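Local coordinates for protein beta sliding clamp (Borrelia burgdorferi, PDB 6DJ8) that probably encircles DNA as a ring-shaped homodimer and tethers DNA polymerases and other proteins to it, making replication processive, at residues A[292-297]-A[313-318]; A[301-306]-A[343-348]; A[373-378]-A[385-390]. All blocks are in the same frame, centred on the assembly; numbering follows the deposited sequence. Where two conformers were deposited one is given.

Contact 1 (A[292-297]-A[313-318]); sequences ARVNLY and LKLLGE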
loop_
_atom_site.group_PDB
_atom_site.type_symbol
_atom_site.label_atom_id
_atom_site.label_comp_id
_atom_site.label_asym_id
_atom_site.label_seq_id
_atom_site.Cartn_x
_atom_site.Cartn_y
_atom_site.Cartn_z
ATOM N N ALA A 292 -9.383 8.418 -16.232
ATOM C CA ALA A 292 -8.712 8.598 -14.949
ATOM C C ALA A 292 -8.746 10.058 -14.514
ATOM O O ALA A 292 -8.780 10.350 -13.314
ATOM C CB ALA A 292 -7.275 8.083 -15.022
ATOM N N ARG A 293 -8.743 10.988 -15.470
ATOM C CA ARG A 293 -8.797 12.396 -15.098
ATOM C C ARG A 293 -10.217 12.818 -14.741
ATOM O O ARG A 293 -10.431 13.462 -13.706
ATOM C CB ARG A 293 -8.225 13.251 -16.218
ATOM C CG ARG A 293 -6.797 12.886 -16.511
ATOM C CD ARG A 293 -6.306 13.513 -17.793
ATOM N NE ARG A 293 -5.020 12.942 -18.151
ATOM C CZ ARG A 293 -3.884 13.295 -17.560
ATOM N NH1 ARG A 293 -2.745 12.732 -17.925
ATOM N NH2 ARG A 293 -3.902 14.210 -16.593
ATOM N N VAL A 294 -11.206 12.447 -15.570
ATOM C CA VAL A 294 -12.578 12.867 -15.288
ATOM C C VAL A 294 -13.087 12.176 -14.036
ATOM O O VAL A 294 -13.921 12.732 -13.303
ATOM C CB VAL A 294 -13.500 12.607 -16.510
ATOM C CG1 VAL A 294 -13.899 11.123 -16.623
ATOM C CG2 VAL A 294 -14.751 13.450 -16.421
ATOM N N ASN A 295 -12.551 10.992 -13.727
ATOM C CA ASN A 295 -12.882 10.319 -12.475
ATOM C C ASN A 295 -12.706 11.241 -11.272
ATOM O O ASN A 295 -13.406 11.084 -10.269
ATOM C CB ASN A 295 -11.989 9.094 -12.275
ATOM C CG ASN A 295 -12.391 8.280 -11.066
ATOM O OD1 ASN A 295 -13.556 7.912 -10.915
ATOM N ND2 ASN A 295 -11.429 8.033 -10.168
ATOM N N LEU A 296 -11.797 12.218 -11.355
ATOM C CA LEU A 296 -11.594 13.103 -10.207
ATOM C C LEU A 296 -12.772 14.036 -9.992
ATOM O O LEU A 296 -12.793 14.760 -8.989
ATOM C CB LEU A 296 -10.303 13.905 -10.392
ATOM C CG LEU A 296 -9.049 13.026 -10.344
ATOM C CD1 LEU A 296 -7.827 13.793 -10.829
ATOM C CD2 LEU A 296 -8.824 12.509 -8.924
ATOM N N TYR A 297 -13.754 14.011 -10.902
ATOM C CA TYR A 297 -14.939 14.855 -10.839
ATOM C C TYR A 297 -16.232 14.052 -10.791
ATOM O O TYR A 297 -17.314 14.611 -11.019
ATOM C CB TYR A 297 -14.960 15.820 -12.030
ATOM C CG TYR A 297 -13.882 16.858 -11.886
ATOM C CD1 TYR A 297 -12.599 16.623 -12.362
ATOM C CD2 TYR A 297 -14.131 18.052 -11.209
ATOM C CE1 TYR A 297 -11.588 17.571 -12.190
ATOM C CE2 TYR A 297 -13.125 18.998 -11.022
ATOM C CZ TYR A 297 -11.865 18.754 -11.514
ATOM O OH TYR A 297 -10.879 19.704 -11.342
ATOM N N LEU A 313 -16.108 12.889 -28.468
ATOM C CA LEU A 313 -16.753 12.272 -27.325
ATOM C C LEU A 313 -16.491 13.173 -26.127
ATOM O O LEU A 313 -15.336 13.511 -25.848
ATOM C CB LEU A 313 -16.183 10.879 -27.054
ATOM C CG LEU A 313 -16.554 10.222 -25.727
ATOM C CD1 LEU A 313 -18.052 9.993 -25.625
ATOM C CD2 LEU A 313 -15.771 8.907 -25.500
ATOM N N LYS A 314 -17.548 13.547 -25.415
ATOM C CA LYS A 314 -17.437 14.414 -24.250
ATOM C C LYS A 314 -17.614 13.585 -22.985
ATOM O O LYS A 314 -18.548 12.790 -22.884
ATOM C CB LYS A 314 -18.486 15.532 -24.300
ATOM C CG LYS A 314 -18.470 16.438 -23.069
ATOM C CD LYS A 314 -19.611 17.455 -23.088
ATOM C CE LYS A 314 -19.357 18.514 -22.009
ATOM N NZ LYS A 314 -20.576 19.247 -21.562
ATOM N N LEU A 315 -16.693 13.740 -22.039
ATOM C CA LEU A 315 -16.781 13.088 -20.736
ATOM C C LEU A 315 -16.985 14.176 -19.691
ATOM O O LEU A 315 -16.171 15.098 -19.587
ATOM C CB LEU A 315 -15.526 12.277 -20.406
ATOM C CG LEU A 315 -14.735 11.547 -21.490
ATOM C CD1 LEU A 315 -13.419 11.061 -20.894
ATOM C CD2 LEU A 315 -15.509 10.385 -22.072
ATOM N N LEU A 316 -18.063 14.060 -18.918
ATOM C CA LEU A 316 -18.454 15.097 -17.975
ATOM C C LEU A 316 -18.617 14.494 -16.591
ATOM O O LEU A 316 -19.447 13.599 -16.389
ATOM C CB LEU A 316 -19.748 15.776 -18.423
ATOM C CG LEU A 316 -20.444 16.694 -17.423
ATOM C CD1 LEU A 316 -19.550 17.886 -17.120
ATOM C CD2 LEU A 316 -21.769 17.184 -18.042
ATOM N N GLY A 317 -17.828 14.997 -15.645
ATOM C CA GLY A 317 -17.992 14.670 -14.251
ATOM C C GLY A 317 -18.530 15.895 -13.551
ATOM O O GLY A 317 -17.896 16.959 -13.570
ATOM N N GLU A 318 -19.705 15.764 -12.943
ATOM C CA GLU A 318 -20.389 16.918 -12.388
ATOM C C GLU A 318 -21.011 16.579 -11.042
ATOM O O GLU A 318 -21.582 15.501 -10.852
ATOM C CB GLU A 318 -21.454 17.420 -13.367
ATOM C CG GLU A 318 -22.149 18.701 -12.968
ATOM C CD GLU A 318 -23.098 19.198 -14.051
ATOM O OE1 GLU A 318 -23.686 18.355 -14.769
ATOM O OE2 GLU A 318 -23.258 20.429 -14.176
#
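Val294 and Tyr297 meet the backbone of Leu315 to Glu318 without any hydrogen bond bridging the two segments. The apolar part belongs to Val294. Its rotation (chi1 78°) sets CG1 between its own N and carbonyl carbon and swings CG2 across to the strand, where it rests 3.5 Å from Gly317 N. The same methyl lies 3.8 Å from Leu315 O and 4.2 Å from Leu315 CB, so that one methyl touches Leu315, Leu316 and Gly317 in turn. Gly317 presents bare main chain here, and the polypeptide comes very near: Tyr297 CA and Gly317 CA are 4.6 Å apart. Among the polar atoms, Tyr297 O sits 3.1 Å from Gly317 C and 3.3 Å from Glu318 N, but the angle at that N is too poor for a bond. Within 292-297, Tyr297 N donates to Val294 O (2.7 Å) and Leu296 N to Arg293 O, bonds from N-H back to the carbonyl three residues earlier that fix the backbone bringing Tyr297 O up to the strand. The tyrosine touches with CB, 3.5 Å from Gly317 O. With CG beside the backbone N (chi1 -70°), its ring then leads off to the second subunit, where OH hydrogen-bonds Glu129. Arg293 also reaches that subunit, at Asn94 and Ala92, so this edge forms part of the dimer interface. Strand 312-318 runs between strands 303-308 and 325-331, and Val294, from helix 284-294, touches Leu304 and Phe328 on these two neighbours as well as Ile348 of helix 348-355.

Contact 2 (A[301-306]-A[343-348]); sequences SRKLVL and VMAINI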
loop_
_atom_site.group_PDB
_atom_site.type_symbol
_atom_site.label_atom_id
_atom_site.label_comp_id
_atom_site.label_asym_id
_atom_site.label_seq_id
_atom_site.Cartn_x
_atom_site.Cartn_y
_atom_site.Cartn_z
ATOM N N SER A 301 -21.742 8.103 -6.620
ATOM C CA SER A 301 -22.683 7.397 -7.483
ATOM C C SER A 301 -22.014 6.822 -8.730
ATOM O O SER A 301 -22.629 6.007 -9.424
ATOM C CB SER A 301 -23.828 8.327 -7.889
ATOM O OG SER A 301 -23.390 9.252 -8.865
ATOM N N ARG A 302 -20.779 7.229 -9.031
ATOM C CA ARG A 302 -20.015 6.814 -10.205
ATOM C C ARG A 302 -20.619 7.344 -11.507
ATOM O O ARG A 302 -20.170 6.946 -12.591
ATOM C CB ARG A 302 -19.839 5.283 -10.296
ATOM C CG ARG A 302 -19.459 4.600 -8.968
ATOM C CD ARG A 302 -18.326 5.333 -8.230
ATOM N NE ARG A 302 -17.023 5.236 -8.884
ATOM C CZ ARG A 302 -16.160 6.248 -9.004
ATOM N NH1 ARG A 302 -14.984 6.058 -9.604
ATOM N NH2 ARG A 302 -16.472 7.459 -8.546
ATOM N N LYS A 303 -21.567 8.286 -11.437
ATOM C CA LYS A 303 -22.310 8.706 -12.628
ATOM C C LYS A 303 -21.414 9.561 -13.510
ATOM O O LYS A 303 -21.076 10.697 -13.158
ATOM C CB LYS A 303 -23.568 9.487 -12.254
ATOM C CG LYS A 303 -24.405 9.917 -13.484
ATOM C CD LYS A 303 -25.756 10.525 -13.102
ATOM C CE LYS A 303 -26.375 11.248 -14.293
ATOM N NZ LYS A 303 -27.607 12.045 -13.983
ATOM N N LEU A 304 -21.019 9.010 -14.647
ATOM C CA LEU A 304 -20.266 9.721 -15.667
ATOM C C LEU A 304 -21.202 10.028 -16.833
ATOM O O LEU A 304 -21.908 9.135 -17.295
ATOM C CB LEU A 304 -19.099 8.862 -16.137
ATOM C CG LEU A 304 -18.341 9.338 -17.366
ATOM C CD1 LEU A 304 -17.581 10.620 -17.004
ATOM C CD2 LEU A 304 -17.397 8.232 -17.824
ATOM N N VAL A 305 -21.234 11.280 -17.297
ATOM C CA VAL A 305 -22.101 11.652 -18.419
ATOM C C VAL A 305 -21.271 11.698 -19.696
ATOM O O VAL A 305 -20.308 12.476 -19.797
ATOM C CB VAL A 305 -22.816 12.990 -18.185
ATOM C CG1 VAL A 305 -23.609 13.389 -19.458
ATOM C CG2 VAL A 305 -23.738 12.892 -16.990
ATOM N N LEU A 306 -21.659 10.875 -20.674
ATOM C CA LEU A 306 -20.984 10.772 -21.960
ATOM C C LEU A 306 -21.821 11.449 -23.028
ATOM O O LEU A 306 -23.035 11.241 -23.089
ATOM C CB LEU A 306 -20.780 9.311 -22.384
ATOM C CG LEU A 306 -19.984 8.391 -21.473
ATOM C CD1 LEU A 306 -19.932 6.986 -22.049
ATOM C CD2 LEU A 306 -18.596 8.977 -21.304
ATOM N N VAL A 343 -26.603 11.559 -25.533
ATOM C CA VAL A 343 -26.102 11.835 -24.196
ATOM C C VAL A 343 -26.571 10.707 -23.292
ATOM O O VAL A 343 -27.742 10.317 -23.338
ATOM C CB VAL A 343 -26.594 13.194 -23.668
ATOM C CG1 VAL A 343 -25.966 13.475 -22.309
ATOM C CG2 VAL A 343 -26.282 14.311 -24.660
ATOM N N MET A 344 -25.647 10.171 -22.507
ATOM C CA MET A 344 -26.010 9.060 -21.601
ATOM C C MET A 344 -25.117 9.070 -20.365
ATOM O O MET A 344 -24.032 9.592 -20.420
ATOM C CB MET A 344 -25.803 7.725 -22.305
ATOM C CG MET A 344 -24.376 7.518 -22.658
ATOM S SD MET A 344 -24.050 5.896 -23.253
ATOM C CE MET A 344 -24.996 5.927 -24.766
ATOM N N ALA A 345 -25.632 8.508 -19.290
ATOM C CA ALA A 345 -24.883 8.356 -18.060
ATOM C C ALA A 345 -24.473 6.900 -17.912
ATOM O O ALA A 345 -25.236 5.988 -18.266
ATOM C CB ALA A 345 -25.713 8.802 -16.850
ATOM N N ILE A 346 -23.271 6.687 -17.377
ATOM C CA ILE A 346 -22.713 5.352 -17.209
ATOM C C ILE A 346 -21.901 5.327 -15.925
ATOM O O ILE A 346 -21.360 6.348 -15.495
ATOM C CB ILE A 346 -21.836 4.936 -18.404
ATOM C CG1 ILE A 346 -21.518 3.446 -18.342
ATOM C CG2 ILE A 346 -20.555 5.738 -18.442
ATOM C CD1 ILE A 346 -20.785 2.936 -19.560
ATOM N N ASN A 347 -21.860 4.158 -15.293
ATOM C CA ASN A 347 -21.029 3.930 -14.110
ATOM C C ASN A 347 -19.565 3.917 -14.523
ATOM O O ASN A 347 -19.113 2.998 -15.217
ATOM C CB ASN A 347 -21.437 2.605 -13.473
ATOM C CG ASN A 347 -20.666 2.298 -12.196
ATOM O OD1 ASN A 347 -19.445 2.392 -12.158
ATOM N ND2 ASN A 347 -21.389 1.896 -11.157
ATOM N N ILE A 348 -18.809 4.924 -14.084
ATOM C CA ILE A 348 -17.419 5.032 -14.520
ATOM C C ILE A 348 -16.586 3.859 -14.026
ATOM O O ILE A 348 -15.627 3.452 -14.696
ATOM C CB ILE A 348 -16.790 6.369 -14.066
ATOM C CG1 ILE A 348 -15.455 6.575 -14.787
ATOM C CG2 ILE A 348 -16.562 6.374 -12.560
ATOM C CD1 ILE A 348 -14.860 7.999 -14.628
#
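An antiparallel strand pair in a four-stranded sheet joins Lys303-Leu306 to Met344-Asn347; strand 342-347 is the outermost of the four, and beyond it Ala345 bonds through its backbone to Met390. Leu304 and Ile346 exchange N-H and C=O in both directions, each N...O distance 2.8 Å, and Leu306 and Met344 do likewise, with Leu306 N to Met344 O at 2.7 Å. The ladder runs on past the strands, as Ile348 N, in the first turn of helix 348-355, donates to Arg302 O (2.9 Å, 168° at the hydrogen). In the C-terminal domain of this DNA-encircling fold, the face bearing Leu304, Leu306, Met344 and Ile346 is turned inward: Leu304 touches Leu291 and Val294 of helix 284-294, and both leucines touch Phe351 of helix 348-355. Leu304 and Ile346 run alongside each other, CD2 against CG2, while Leu306 CD1 meets Ile346 CG2 at 3.9 Å. On the other face the extended chain of Lys303 passes over Ala345, CE to CB 3.6 Å, and its NZ bonds Leu392 O; beyond it Val305 CG1 meets Val343 CG1. Two turns in the Arg302 chain (chi2 -47°, chi3 -70°) bring one face of the flat guanidinium against Ile348 CG2, which sits off-centre and nearest NH1 at 3.4 Å. That group is held by Asn295, Ser349 and the carbonyl of Asp299. Arg302 CB packs against Asn347 OD1 (3.5 Å), the N-cap oxygen that accepts from Tyr350 N.

Contact 3 (A[373-378]-A[385-390]); sequences LKLSEP and HLIMPM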
loop_
_atom_site.group_PDB
_atom_site.type_symbol
_atom_site.label_atom_id
_atom_site.label_comp_id
_atom_site.label_asym_id
_atom_site.label_seq_id
_atom_site.Cartn_x
_atom_site.Cartn_y
_atom_site.Cartn_z
ATOM N N LEU A 373 -24.956 -0.364 -23.692
ATOM C CA LEU A 373 -23.699 -0.056 -24.353
ATOM C C LEU A 373 -22.918 -1.349 -24.556
ATOM O O LEU A 373 -22.773 -2.147 -23.623
ATOM C CB LEU A 373 -22.894 0.926 -23.498
ATOM C CG LEU A 373 -21.912 1.870 -24.164
ATOM C CD1 LEU A 373 -22.683 2.859 -24.989
ATOM C CD2 LEU A 373 -21.078 2.587 -23.117
ATOM N N LYS A 374 -22.418 -1.558 -25.766
ATOM C CA LYS A 374 -21.652 -2.753 -26.089
ATOM C C LYS A 374 -20.206 -2.381 -26.362
ATOM O O LYS A 374 -19.930 -1.489 -27.174
ATOM C CB LYS A 374 -22.234 -3.487 -27.294
ATOM C CG LYS A 374 -21.379 -4.664 -27.750
ATOM C CD LYS A 374 -22.154 -5.545 -28.741
ATOM C CE LYS A 374 -21.901 -5.127 -30.182
ATOM N NZ LYS A 374 -20.455 -5.116 -30.529
ATOM N N LEU A 375 -19.296 -3.052 -25.668
ATOM C CA LEU A 375 -17.864 -2.867 -25.839
ATOM C C LEU A 375 -17.258 -4.108 -26.458
ATOM O O LEU A 375 -17.509 -5.219 -25.984
ATOM C CB LEU A 375 -17.169 -2.601 -24.499
ATOM C CG LEU A 375 -17.187 -1.225 -23.853
ATOM C CD1 LEU A 375 -18.565 -0.641 -23.841
ATOM C CD2 LEU A 375 -16.589 -1.318 -22.388
ATOM N N SER A 376 -16.418 -3.914 -27.468
ATOM C CA SER A 376 -15.744 -5.023 -28.112
ATOM C C SER A 376 -14.448 -4.531 -28.735
ATOM O O SER A 376 -14.235 -3.328 -28.922
ATOM C CB SER A 376 -16.636 -5.655 -29.183
ATOM O OG SER A 376 -17.083 -4.655 -30.077
ATOM N N GLU A 377 -13.598 -5.490 -29.079
ATOM C CA GLU A 377 -12.346 -5.332 -29.801
ATOM C C GLU A 377 -12.607 -5.516 -31.292
ATOM O O GLU A 377 -13.383 -6.401 -31.674
ATOM C CB GLU A 377 -11.311 -6.353 -29.328
ATOM C CG GLU A 377 -10.716 -6.049 -27.961
ATOM C CD GLU A 377 -9.840 -7.171 -27.400
ATOM O OE1 GLU A 377 -10.084 -8.345 -27.741
ATOM O OE2 GLU A 377 -8.919 -6.880 -26.601
ATOM N N PRO A 378 -12.024 -4.655 -32.129
ATOM C CA PRO A 378 -12.106 -4.870 -33.580
ATOM C C PRO A 378 -11.503 -6.214 -33.954
ATOM O O PRO A 378 -10.463 -6.616 -33.429
ATOM C CB PRO A 378 -11.304 -3.706 -34.175
ATOM C CG PRO A 378 -11.435 -2.604 -33.153
ATOM C CD PRO A 378 -11.384 -3.357 -31.839
ATOM N N HIS A 385 -18.685 -7.194 -24.118
ATOM C CA HIS A 385 -19.007 -6.644 -22.809
ATOM C C HIS A 385 -20.117 -5.611 -22.941
ATOM O O HIS A 385 -20.045 -4.700 -23.780
ATOM C CB HIS A 385 -17.791 -6.024 -22.123
ATOM C CG HIS A 385 -18.035 -5.696 -20.685
ATOM N ND1 HIS A 385 -17.996 -6.646 -19.681
ATOM C CD2 HIS A 385 -18.383 -4.529 -20.088
ATOM C CE1 HIS A 385 -18.268 -6.065 -18.524
ATOM N NE2 HIS A 385 -18.501 -4.780 -18.743
ATOM N N LEU A 386 -21.132 -5.758 -22.104
ATOM C CA LEU A 386 -22.314 -4.917 -22.107
ATOM C C LEU A 386 -22.388 -4.166 -20.793
ATOM O O LEU A 386 -22.096 -4.731 -19.733
ATOM C CB LEU A 386 -23.581 -5.751 -22.305
ATOM C CG LEU A 386 -23.618 -6.671 -23.529
ATOM C CD1 LEU A 386 -24.899 -7.521 -23.529
ATOM C CD2 LEU A 386 -23.517 -5.878 -24.848
ATOM N N ILE A 387 -22.780 -2.898 -20.866
ATOM C CA ILE A 387 -22.971 -2.061 -19.694
ATOM C C ILE A 387 -24.303 -1.349 -19.845
ATOM O O ILE A 387 -24.521 -0.635 -20.834
ATOM C CB ILE A 387 -21.829 -1.042 -19.517
ATOM C CG1 ILE A 387 -20.481 -1.761 -19.425
ATOM C CG2 ILE A 387 -22.076 -0.191 -18.282
ATOM C CD1 ILE A 387 -19.273 -0.830 -19.468
ATOM N N MET A 388 -25.187 -1.535 -18.877
ATOM C CA MET A 388 -26.455 -0.819 -18.907
ATOM C C MET A 388 -26.212 0.636 -18.515
ATOM O O MET A 388 -25.483 0.903 -17.549
ATOM C CB MET A 388 -27.482 -1.474 -17.979
ATOM C CG MET A 388 -28.917 -0.998 -18.196
ATOM S SD MET A 388 -29.604 -1.440 -19.812
ATOM C CE MET A 388 -31.282 -0.796 -19.709
ATOM N N PRO A 389 -26.753 1.596 -19.252
ATOM C CA PRO A 389 -26.594 2.994 -18.857
ATOM C C PRO A 389 -27.354 3.283 -17.576
ATOM O O PRO A 389 -28.310 2.595 -17.215
ATOM C CB PRO A 389 -27.174 3.787 -20.039
ATOM C CG PRO A 389 -28.153 2.849 -20.679
ATOM C CD PRO A 389 -27.503 1.494 -20.519
ATOM N N MET A 390 -26.905 4.326 -16.890
ATOM C CA MET A 390 -27.629 4.873 -15.756
ATOM C C MET A 390 -28.649 5.902 -16.238
ATOM O O MET A 390 -28.492 6.500 -17.305
ATOM C CB MET A 390 -26.649 5.522 -14.772
ATOM C CG MET A 390 -25.694 4.529 -14.127
ATOM S SD MET A 390 -24.439 5.325 -13.101
ATOM C CE MET A 390 -25.470 6.174 -11.907
#
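Leu375 N and His385 O form a short, straight hydrogen bond (2.6 Å, 174° at the hydrogen), returned by His385 N to Leu375 O at 3.0 Å. Two residues along, Leu373 and Ile387 exchange a second pair, both N...O distances 2.9 Å. Between these rungs Lys374 and Leu386 make a non-hydrogen-bonded pair, where Leu386 CA approaches Leu373 O to 3.2 Å in a CA-H...O contact. The two strands are the arms of a beta hairpin in a sheet that spans the central and C-terminal domains: Leu386 bonds through its backbone to Met203 of strand 202-211, and Lys374 to Gln366 of strand 362-367. Beyond Ile387, Met388 and Met390 pack on the bound peptide, consistent with the family's peptide-binding pocket between these two domains. On the face shared by Leu373, Leu375, His385 and Ile387, Leu375 CD2 meets Ile387 CD1 at 4.0 Å, their side chains crossing at a slant. Ile387 CD1 also lies in the plane of the His385 ring, at its edge, while ND1 of that ring is bonded to Ser204. Helix 348-355 adjoins this face through Ala354, which touches both Leu375 and His385. On the reverse face Leu386, with CG beside its backbone N (chi1 -54°), extends CD2 to within 3.7 Å of Lys374 CB; the lysine then turns away at chi3 and chi4, its NZ weakly hydrogen-bonded to Gln366 OE1.

Contacts 1 and 2 share one sheet: strand 303-308 of contact 2 neighbours strand 312-318 of contact 1, and Val305 O accepts from Leu316 N while Leu315 packs on Leu306. Contact 3 belongs to the sheet shared by the central and C-terminal domains, about 13 Å from contact 2 between centres, yet the two touch where Ile346 packs on Leu373. Contacts 2 and 3 are true strand ladders; contact 1 sets segment 292-297, which carries the end part of helix 284-294, against a strand by van der Waals touch. Contacts 1 and 3 are largely buried, contact 2 partly; contact 1 adjoins the second subunit and contact 3 the bound peptide.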